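PDB 1H80: iota-carrageenase from Alteromonas sp., which hydrolyses the 1,4-beta linkages within iota-carrageenan, a sulfated galactan of red algal cell walls, with inversion of the anomeric configuration. Local coordinates for residues Gln17-Tyr22 / Lys52-Thr57; Ile145-Ile150 / Ile179-Gln184; Phe204-Ser209 / Asn239-Lys244. All blocks are in the same frame, centred on the assembly; numbering follows the deposited sequence.

Contact 1: residues Gln17-Tyr22 / Lys52-Thr57; sequences QQDVNY and KPNGGT
D19 and N54 meet in a two-pronged polar grip. The backbone N of N54 donates to D19 OD2 at 2.8 Å, coming from above the carboxylate plane, while N54 ND2 reaches D19 OD1 at 3.0 Å on its syn side. Carboxylate and amide planes stand 75° apart, so the two flat groups cross rather than stack. The aspartate is put there by its first torsion (chi1 -71°), which sets CG beside its own backbone N, its carboxylate facing N54. At the far side of the same amide, N54 OD1 receives a weak bond from Q17 NE2 in one of the two conformers of Q17. Q18 OE1 accepts from T57 OG1 at 2.6 Å, in the carbonyl plane and on a lone pair, and Q18 NE2 is linked to N54 O through a water.

Backbone bonds join the two segments. G55 O takes the N-H of D19 at 2.9 Å and, weakly, that of V20. T57 N then donates to V20 O at 3.0 Å, and T57 O receives Y22 N at 2.9 Å. V20 O also accepts N21 ND2 at 2.7 Å; this bond holds the N21 amide back against its own strand, and T57 N comes to V20 O from the opposite face of the carbonyl plane.

Apolar contact is slight. The K52 side chain crosses those of V20 and Y22 at about a right angle, its CE near V20 CG1 and Y22 OH, and Y22 also meets F28 edge-to-face.

The K52-G55 type I turn thus leads into a parallel pairing of strands 20-23 and 56-60, which continues to strand 76-80; such rung-on-rung stacking of parallel strands is the hallmark of the right-handed beta-helix of pectate-lyase-like enzymes, here near one end of the fold.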
loop_
_atom_site.group_PDB
_atom_site.type_symbol
_atom_site.label_atom_id
_atom_site.label_comp_id
_atom_site.label_asym_id
_atom_site.label_seq_id
_atom_site.Cartn_x
_atom_site.Cartn_y
_atom_site.Cartn_z
ATOM N N GLN A 17 17.392 -15.675 -22.011
ATOM C CA GLN A 17 18.796 -16.059 -22.032
ATOM C C GLN A 17 19.537 -15.156 -21.058
ATOM O O GLN A 17 19.247 -13.965 -20.960
ATOM C CB GLN A 17 19.382 -15.909 -23.440
ATOM C CG GLN A 17 19.550 -14.473 -23.908
ATOM C CD GLN A 17 20.111 -14.384 -25.315
ATOM O OE1 GLN A 17 19.463 -14.788 -26.281
ATOM N NE2 GLN A 17 21.325 -13.859 -25.436
ATOM N N GLN A 18 20.483 -15.728 -20.323
ATOM C CA GLN A 18 21.250 -14.954 -19.359
ATOM C C GLN A 18 22.713 -15.315 -19.463
ATOM O O GLN A 18 23.067 -16.352 -20.016
ATOM C CB GLN A 18 20.754 -15.231 -17.942
ATOM C CG GLN A 18 19.290 -14.887 -17.735
ATOM C CD GLN A 18 18.924 -14.816 -16.273
ATOM O OE1 GLN A 18 19.102 -15.780 -15.527
ATOM N NE2 GLN A 18 18.414 -13.667 -15.849
ATOM N N ASP A 19 23.565 -14.454 -18.919
ATOM C CA ASP A 19 24.995 -14.700 -18.966
ATOM C C ASP A 19 25.540 -15.446 -17.756
ATOM O O ASP A 19 26.448 -16.266 -17.893
ATOM C CB ASP A 19 25.753 -13.382 -19.131
ATOM C CG ASP A 19 25.583 -12.785 -20.513
ATOM O OD1 ASP A 19 25.363 -13.558 -21.472
ATOM O OD2 ASP A 19 25.685 -11.546 -20.648
ATOM N N VAL A 20 24.990 -15.180 -16.575
ATOM C CA VAL A 20 25.485 -15.823 -15.363
ATOM C C VAL A 20 24.429 -16.208 -14.337
ATOM O O VAL A 20 23.291 -15.746 -14.380
ATOM C CB VAL A 20 26.502 -14.918 -14.629
ATOM C CG1 VAL A 20 27.694 -14.639 -15.518
ATOM C CG2 VAL A 20 25.834 -13.605 -14.210
ATOM N N ASN A 21 24.840 -17.081 -13.422
ATOM C CA ASN A 21 24.019 -17.530 -12.300
ATOM C C ASN A 21 25.000 -17.521 -11.126
ATOM O O ASN A 21 25.941 -18.324 -11.090
ATOM C CB ASN A 21 23.490 -18.961 -12.501
ATOM C CG ASN A 21 22.186 -19.022 -13.296
ATOM O OD1 ASN A 21 21.512 -20.056 -13.307
ATOM N ND2 ASN A 21 21.832 -17.931 -13.963
ATOM N N TYR A 22 24.801 -16.602 -10.186
ATOM C CA TYR A 22 25.679 -16.497 -9.023
ATOM C C TYR A 22 24.944 -16.811 -7.731
ATOM O O TYR A 22 23.717 -16.753 -7.671
ATOM C CB TYR A 22 26.258 -15.085 -8.890
ATOM C CG TYR A 22 27.198 -14.647 -9.983
ATOM C CD1 TYR A 22 28.138 -15.526 -10.525
ATOM C CD2 TYR A 22 27.195 -13.327 -10.431
ATOM C CE1 TYR A 22 29.055 -15.091 -11.487
ATOM C CE2 TYR A 22 28.105 -12.885 -11.384
ATOM C CZ TYR A 22 29.030 -13.769 -11.906
ATOM O OH TYR A 22 29.939 -13.322 -12.839
ATOM N N LYS A 52 26.944 -7.583 -16.987
ATOM C CA LYS A 52 26.855 -8.553 -18.078
ATOM C C LYS A 52 25.764 -8.122 -19.060
ATOM O O LYS A 52 24.658 -7.763 -18.655
ATOM C CB LYS A 52 26.522 -9.946 -17.530
ATOM C CG LYS A 52 27.478 -10.458 -16.460
ATOM C CD LYS A 52 28.881 -10.658 -17.004
ATOM C CE LYS A 52 29.811 -11.203 -15.932
ATOM N NZ LYS A 52 31.192 -11.422 -16.450
ATOM N N PRO A 53 26.061 -8.162 -20.368
ATOM C CA PRO A 53 25.103 -7.774 -21.408
ATOM C C PRO A 53 23.712 -8.393 -21.267
ATOM O O PRO A 53 22.701 -7.703 -21.416
ATOM C CB PRO A 53 25.801 -8.215 -22.690
ATOM C CG PRO A 53 27.238 -7.972 -22.368
ATOM C CD PRO A 53 27.352 -8.545 -20.967
ATOM N N ASN A 54 23.664 -9.688 -20.974
ATOM C CA ASN A 54 22.390 -10.387 -20.835
ATOM C C ASN A 54 22.017 -10.634 -19.374
ATOM O O ASN A 54 21.108 -11.413 -19.077
ATOM C CB ASN A 54 22.444 -11.711 -21.598
ATOM C CG ASN A 54 22.759 -11.516 -23.072
ATOM O OD1 ASN A 54 21.937 -11.001 -23.827
ATOM N ND2 ASN A 54 23.959 -11.913 -23.483
ATOM N N GLY A 55 22.728 -9.968 -18.468
ATOM C CA GLY A 55 22.443 -10.101 -17.050
ATOM C C GLY A 55 22.538 -11.498 -16.481
ATOM O O GLY A 55 23.307 -12.335 -16.955
ATOM N N GLY A 56 21.750 -11.757 -15.447
ATOM C CA GLY A 56 21.798 -13.066 -14.837
ATOM C C GLY A 56 20.944 -13.171 -13.601
ATOM O O GLY A 56 20.195 -12.253 -13.259
ATOM N N THR A 57 21.065 -14.313 -12.933
ATOM C CA THR A 57 20.302 -14.589 -11.734
ATOM C C THR A 57 21.208 -14.660 -10.522
ATOM O O THR A 57 22.339 -15.134 -10.604
ATOM C CB THR A 57 19.541 -15.931 -11.870
ATOM O OG1 THR A 57 18.603 -15.835 -12.951
ATOM C CG2 THR A 57 18.789 -16.266 -10.584
HETATM O O HOH W 1 18.845 -11.375 -17.485
#

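Contact 2: residues Ile145-Ile150 / Ile179-Gln184; sequences ISNFTI and IERIKQ
N147 OD1 is gripped by a water, 2.8 Å away, that also accepts from R181 NH2, and by a bound glycerol, while N147 ND2 serves G115 O and G117 O. In the R181 conformer that meets this water, the amide lies stacked over one face of the guanidinium, the planes 27° apart. On the neighbouring position S146 OG donates to the anti lone pair of E180 OE2 at 3.0 Å, while E180 OE1 holds a salt bridge to R205. With an alanine in place of E180, S146 OG would probably lose this acceptor and R205 this carboxylate partner.

Both segments bend at N147 and R181, whose positive phi marks the corner between two faces of the parallel beta-helix. Backbone bonds continue on either side of the corner: E180 N to I145 O at 2.9 Å, F148 N to R181 O at 3.1 Å, and I150 N to K183 O at 2.7 Å.

Inside the helix, I182 CG1 sits over the F148 ring, 4.1 Å from its centroid, and I182 CD1 touches F148 CZ at 3.6 Å. F148 turns CG between its backbone N and carbonyl carbon (chi1 55°), bringing the ring alongside I182. I150 CD1 reaches I182 CG2 at 3.9 Å.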
loop_
_atom_site.group_PDB
_atom_site.type_symbol
_atom_site.label_atom_id
_atom_site.label_comp_id
_atom_site.label_asym_id
_atom_site.label_seq_id
_atom_site.Cartn_x
_atom_site.Cartn_y
_atom_site.Cartn_z
ATOM N N ILE A 145 8.082 -8.539 -8.680
ATOM C CA ILE A 145 8.433 -8.679 -7.266
ATOM C C ILE A 145 7.388 -9.669 -6.761
ATOM O O ILE A 145 6.188 -9.427 -6.869
ATOM C CB ILE A 145 8.342 -7.328 -6.549
ATOM C CG1 ILE A 145 9.434 -6.406 -7.101
ATOM C CG2 ILE A 145 8.512 -7.515 -5.040
ATOM C CD1 ILE A 145 9.356 -4.971 -6.603
ATOM N N SER A 146 7.854 -10.775 -6.179
ATOM C CA SER A 146 6.934 -11.845 -5.817
ATOM C C SER A 146 7.306 -12.792 -4.695
ATOM O O SER A 146 8.479 -13.024 -4.443
ATOM C CB SER A 146 6.744 -12.695 -7.087
ATOM O OG SER A 146 6.076 -13.926 -6.875
ATOM N N ASN A 147 6.279 -13.331 -4.043
ATOM C CA ASN A 147 6.429 -14.379 -3.048
ATOM C C ASN A 147 7.239 -14.294 -1.757
ATOM O O ASN A 147 8.291 -14.934 -1.626
ATOM C CB ASN A 147 6.892 -15.602 -3.818
ATOM C CG ASN A 147 6.507 -16.896 -3.159
ATOM O OD1 ASN A 147 5.570 -16.954 -2.364
ATOM N ND2 ASN A 147 7.210 -17.967 -3.525
ATOM N N PHE A 148 6.722 -13.555 -0.786
ATOM C CA PHE A 148 7.362 -13.475 0.508
ATOM C C PHE A 148 6.386 -12.923 1.518
ATOM O O PHE A 148 5.325 -12.396 1.169
ATOM C CB PHE A 148 8.653 -12.651 0.443
ATOM C CG PHE A 148 8.483 -11.274 -0.122
ATOM C CD1 PHE A 148 8.191 -10.201 0.711
ATOM C CD2 PHE A 148 8.664 -11.039 -1.482
ATOM C CE1 PHE A 148 8.085 -8.909 0.198
ATOM C CE2 PHE A 148 8.558 -9.750 -2.007
ATOM C CZ PHE A 148 8.270 -8.682 -1.164
ATOM N N THR A 149 6.733 -13.116 2.780
ATOM C CA THR A 149 5.915 -12.654 3.882
ATOM C C THR A 149 6.711 -11.580 4.595
ATOM O O THR A 149 7.934 -11.672 4.709
ATOM C CB THR A 149 5.619 -13.802 4.867
ATOM O OG1 THR A 149 4.839 -14.807 4.206
ATOM C CG2 THR A 149 4.859 -13.288 6.082
ATOM N N ILE A 150 6.013 -10.551 5.050
ATOM C CA ILE A 150 6.652 -9.464 5.761
ATOM C C ILE A 150 6.102 -9.445 7.175
ATOM O O ILE A 150 4.917 -9.189 7.376
ATOM C CB ILE A 150 6.339 -8.107 5.106
ATOM C CG1 ILE A 150 6.771 -8.127 3.638
ATOM C CG2 ILE A 150 7.040 -6.988 5.869
ATOM C CD1 ILE A 150 6.243 -6.959 2.834
ATOM N N ILE A 179 3.489 -7.245 -9.138
ATOM C CA ILE A 179 3.830 -7.303 -7.717
ATOM C C ILE A 179 2.814 -8.297 -7.186
ATOM O O ILE A 179 1.611 -8.031 -7.186
ATOM C CB ILE A 179 3.673 -5.929 -7.063
ATOM C CG1 ILE A 179 4.700 -4.975 -7.674
ATOM C CG2 ILE A 179 3.864 -6.044 -5.552
ATOM C CD1 ILE A 179 4.547 -3.535 -7.243
ATOM N N GLU A 180 3.291 -9.454 -6.738
ATOM C CA GLU A 180 2.363 -10.493 -6.323
ATOM C C GLU A 180 2.812 -11.424 -5.227
ATOM O O GLU A 180 3.987 -11.486 -4.883
ATOM C CB GLU A 180 2.047 -11.378 -7.525
ATOM C CG GLU A 180 3.327 -11.985 -8.116
ATOM C CD GLU A 180 3.092 -13.217 -8.969
ATOM O OE1 GLU A 180 2.086 -13.264 -9.699
ATOM O OE2 GLU A 180 3.939 -14.138 -8.921
ATOM N N ARG A 181 1.846 -12.165 -4.694
ATOM C CA ARG A 181 2.088 -13.156 -3.654
ATOM C C ARG A 181 2.874 -12.629 -2.469
ATOM O O ARG A 181 3.976 -13.098 -2.179
ATOM C CB ARG A 181 2.813 -14.360 -4.256
ATOM C CG ARG A 181 2.053 -15.015 -5.396
ATOM C CD ARG A 181 2.842 -16.165 -5.983
ATOM N NE ARG A 181 3.043 -17.234 -5.010
ATOM C CZ ARG A 181 3.884 -18.249 -5.181
ATOM N NH1 ARG A 181 4.609 -18.333 -6.288
ATOM N NH2 ARG A 181 3.996 -19.183 -4.247
ATOM N N ILE A 182 2.298 -11.658 -1.775
ATOM C CA ILE A 182 2.944 -11.090 -0.612
ATOM C C ILE A 182 1.930 -11.010 0.510
ATOM O O ILE A 182 0.766 -10.681 0.291
ATOM C CB ILE A 182 3.500 -9.681 -0.902
ATOM C CG1 ILE A 182 4.522 -9.753 -2.041
ATOM C CG2 ILE A 182 4.167 -9.120 0.351
ATOM C CD1 ILE A 182 4.985 -8.396 -2.536
ATOM N N LYS A 183 2.376 -11.353 1.710
ATOM C CA LYS A 183 1.530 -11.301 2.888
ATOM C C LYS A 183 2.268 -10.441 3.890
ATOM O O LYS A 183 3.464 -10.629 4.104
ATOM C CB LYS A 183 1.324 -12.704 3.470
ATOM C CG LYS A 183 0.731 -12.729 4.880
ATOM C CD LYS A 183 -0.649 -12.097 4.932
ATOM C CE LYS A 183 -1.173 -12.021 6.362
ATOM N NZ LYS A 183 -1.285 -13.376 6.982
ATOM N N GLN A 184 1.566 -9.482 4.481
ATOM C CA GLN A 184 2.169 -8.620 5.483
ATOM C C GLN A 184 1.432 -8.794 6.797
ATOM O O GLN A 184 0.204 -8.718 6.845
ATOM C CB GLN A 184 2.105 -7.153 5.058
ATOM C CG GLN A 184 2.777 -6.213 6.051
ATOM C CD GLN A 184 3.019 -4.834 5.475
ATOM O OE1 GLN A 184 3.215 -4.685 4.272
ATOM N NE2 GLN A 184 3.030 -3.822 6.333
HETATM O O HOH W 2 3.783 -19.012 -1.616
#

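Contact 3: residues Phe204-Ser209 / Asn239-Lys244; sequences FRNLHS and NIRCSK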
loop_
_atom_site.group_PDB
_atom_site.type_symbol
_atom_site.label_atom_id
_atom_site.label_comp_id
_atom_site.label_asym_id
_atom_site.label_seq_id
_atom_site.Cartn_x
_atom_site.Cartn_y
_atom_site.Cartn_z
ATOM N N PHE A 204 -1.207 -6.068 -9.713
ATOM C CA PHE A 204 -1.070 -6.374 -8.287
ATOM C C PHE A 204 -1.913 -7.624 -8.088
ATOM O O PHE A 204 -3.106 -7.629 -8.395
ATOM C CB PHE A 204 -1.625 -5.230 -7.440
ATOM C CG PHE A 204 -0.836 -3.960 -7.551
ATOM C CD1 PHE A 204 0.347 -3.802 -6.837
ATOM C CD2 PHE A 204 -1.265 -2.926 -8.374
ATOM C CE1 PHE A 204 1.091 -2.631 -6.938
ATOM C CE2 PHE A 204 -0.527 -1.745 -8.484
ATOM C CZ PHE A 204 0.654 -1.599 -7.763
ATOM N N ARG A 205 -1.312 -8.688 -7.575
ATOM C CA ARG A 205 -2.059 -9.931 -7.427
ATOM C C ARG A 205 -1.704 -10.743 -6.189
ATOM O O ARG A 205 -0.540 -10.863 -5.828
ATOM C CB ARG A 205 -1.843 -10.773 -8.690
ATOM C CG ARG A 205 -2.506 -12.140 -8.710
ATOM C CD ARG A 205 -2.349 -12.773 -10.099
ATOM N NE ARG A 205 -0.948 -12.945 -10.481
ATOM C CZ ARG A 205 -0.532 -13.142 -11.732
ATOM N NH1 ARG A 205 -1.408 -13.186 -12.725
ATOM N NH2 ARG A 205 0.757 -13.305 -11.989
ATOM N N ASN A 206 -2.731 -11.298 -5.551
ATOM C CA ASN A 206 -2.556 -12.124 -4.364
ATOM C C ASN A 206 -1.748 -11.389 -3.308
ATOM O O ASN A 206 -0.634 -11.785 -2.958
ATOM C CB ASN A 206 -1.865 -13.438 -4.732
ATOM C CG ASN A 206 -1.958 -14.469 -3.628
ATOM O OD1 ASN A 206 -2.407 -14.171 -2.520
ATOM N ND2 ASN A 206 -1.530 -15.693 -3.922
ATOM N N LEU A 207 -2.330 -10.305 -2.810
ATOM C CA LEU A 207 -1.699 -9.480 -1.789
ATOM C C LEU A 207 -2.616 -9.479 -0.578
ATOM O O LEU A 207 -3.830 -9.361 -0.719
ATOM C CB LEU A 207 -1.520 -8.057 -2.312
ATOM C CG LEU A 207 -0.698 -7.938 -3.595
ATOM C CD1 LEU A 207 -0.661 -6.478 -4.031
ATOM C CD2 LEU A 207 0.718 -8.470 -3.369
ATOM N N HIS A 208 -2.037 -9.622 0.607
ATOM C CA HIS A 208 -2.828 -9.658 1.826
ATOM C C HIS A 208 -2.097 -8.891 2.916
ATOM O O HIS A 208 -0.921 -9.137 3.173
ATOM C CB HIS A 208 -3.031 -11.117 2.245
ATOM C CG HIS A 208 -3.821 -11.296 3.504
ATOM N ND1 HIS A 208 -4.062 -12.536 4.053
ATOM C CD2 HIS A 208 -4.431 -10.400 4.317
ATOM C CE1 HIS A 208 -4.783 -12.398 5.152
ATOM N NE2 HIS A 208 -5.020 -11.112 5.335
ATOM N N SER A 209 -2.787 -7.943 3.535
ATOM C CA SER A 209 -2.187 -7.177 4.614
ATOM C C SER A 209 -3.046 -7.284 5.859
ATOM O O SER A 209 -4.267 -7.152 5.792
ATOM C CB SER A 209 -2.039 -5.701 4.227
ATOM O OG SER A 209 -1.490 -4.961 5.307
ATOM N N ASN A 239 -7.307 -10.562 -6.453
ATOM C CA ASN A 239 -7.132 -11.249 -5.183
ATOM C C ASN A 239 -6.363 -10.397 -4.177
ATOM O O ASN A 239 -5.212 -10.684 -3.830
ATOM C CB ASN A 239 -6.425 -12.583 -5.411
ATOM C CG ASN A 239 -6.396 -13.441 -4.169
ATOM O OD1 ASN A 239 -7.067 -13.143 -3.180
ATOM N ND2 ASN A 239 -5.624 -14.519 -4.214
ATOM N N ILE A 240 -7.022 -9.338 -3.719
ATOM C CA ILE A 240 -6.449 -8.419 -2.746
ATOM C C ILE A 240 -7.237 -8.629 -1.464
ATOM O O ILE A 240 -8.473 -8.578 -1.465
ATOM C CB ILE A 240 -6.588 -6.961 -3.219
ATOM C CG1 ILE A 240 -6.044 -6.819 -4.647
ATOM C CG2 ILE A 240 -5.871 -6.037 -2.259
ATOM C CD1 ILE A 240 -4.588 -7.239 -4.828
ATOM N N ARG A 241 -6.519 -8.850 -0.368
ATOM C CA ARG A 241 -7.170 -9.143 0.899
ATOM C C ARG A 241 -6.711 -8.325 2.093
ATOM O O ARG A 241 -5.558 -7.899 2.176
ATOM C CB ARG A 241 -6.989 -10.631 1.208
ATOM C CG ARG A 241 -7.295 -11.544 0.024
ATOM C CD ARG A 241 -7.211 -13.021 0.386
ATOM N NE ARG A 241 -5.874 -13.448 0.803
ATOM C CZ ARG A 241 -4.830 -13.580 -0.011
ATOM N NH1 ARG A 241 -4.950 -13.316 -1.307
ATOM N NH2 ARG A 241 -3.662 -13.990 0.470
ATOM N N CYS A 242 -7.641 -8.108 3.016
ATOM C CA CYS A 242 -7.372 -7.360 4.232
ATOM C C CYS A 242 -7.849 -8.182 5.435
ATOM O O CYS A 242 -8.793 -8.962 5.328
ATOM C CB CYS A 242 -8.116 -6.007 4.219
ATOM S SG CYS A 242 -8.204 -5.319 5.907
ATOM N N SER A 243 -7.170 -8.030 6.567
ATOM C CA SER A 243 -7.564 -8.707 7.798
ATOM C C SER A 243 -7.196 -7.776 8.944
ATOM O O SER A 243 -6.085 -7.250 8.994
ATOM C CB SER A 243 -6.859 -10.064 7.951
ATOM O OG SER A 243 -5.453 -9.931 8.018
ATOM N N LYS A 244 -8.147 -7.552 9.845
ATOM C CA LYS A 244 -7.935 -6.672 10.991
ATOM C C LYS A 244 -7.355 -5.320 10.590
ATOM O O LYS A 244 -6.493 -4.772 11.277
ATOM C CB LYS A 244 -7.012 -7.349 12.007
ATOM C CG LYS A 244 -7.537 -8.684 12.505
ATOM C CD LYS A 244 -6.593 -9.288 13.535
ATOM C CE LYS A 244 -7.108 -10.627 14.034
ATOM N NZ LYS A 244 -6.192 -11.233 15.042
HETATM O O HOH W 3 -3.171 -15.026 3.179
#
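N239 starts the pairing with N206: their amides lie side by side, the planes 19° apart, and N239 O accepts L207 N at 3.1 Å. I240 turns inward, its CD1 against L207 CB at 4.1 Å. R241 then carries most of the polar contact. Its guanidinium takes N206 OD1 end-on, NH1 at 2.9 Å and NH2 at 3.2 Å, with the oxygen in the guanidinium plane; NH1 also donates to N239 OD1. A bend at chi3 (-63°) folds the chain back toward the two asparagines. R241 CB lies over the face of the H208 ring, and a water joins R241 NH2 to H208 ND1.

Asparagines lined up at the corner of successive coils recall the asparagine ladders of parallel beta-helices, here with R241 linking the two amides; N239 also touches N265 on the next strand.

Backbone bonds flank the arginine, R241 N to L207 O at 2.8 Å and S209 N to R241 O at 3.1 Å. C242 points to the opposite side of the sheet from R241 and is disulfide-bonded to C271. In one of its two conformers, S243 OG shares a hydrogen bond with H208 NE2 at 3.0 Å, near the imidazole plane, and the S243 N-H meets S209 O.

All three contacts pair parallel strands of successive beta-helix coils, but at different depths. Contact 1 is a surface contact, its centre about 32 Å from that of the chain, made largely by polar side chains and a turn. Contact 2 is buried and combines an inward isoleucine and phenylalanine core with a polar outer face; contact 3, partly buried, has less apolar packing and relies on an arginine among asparagines, histidine and serine. Contacts 2 and 3 adjoin, since strands 177-185 and 202-210 are neighbours, with a probable hydrogen bond from Q184 N to H208 O and I179-F204 packing between them. Contact 1 touches neither; its nearest atoms lie about 12 Å from contact 2.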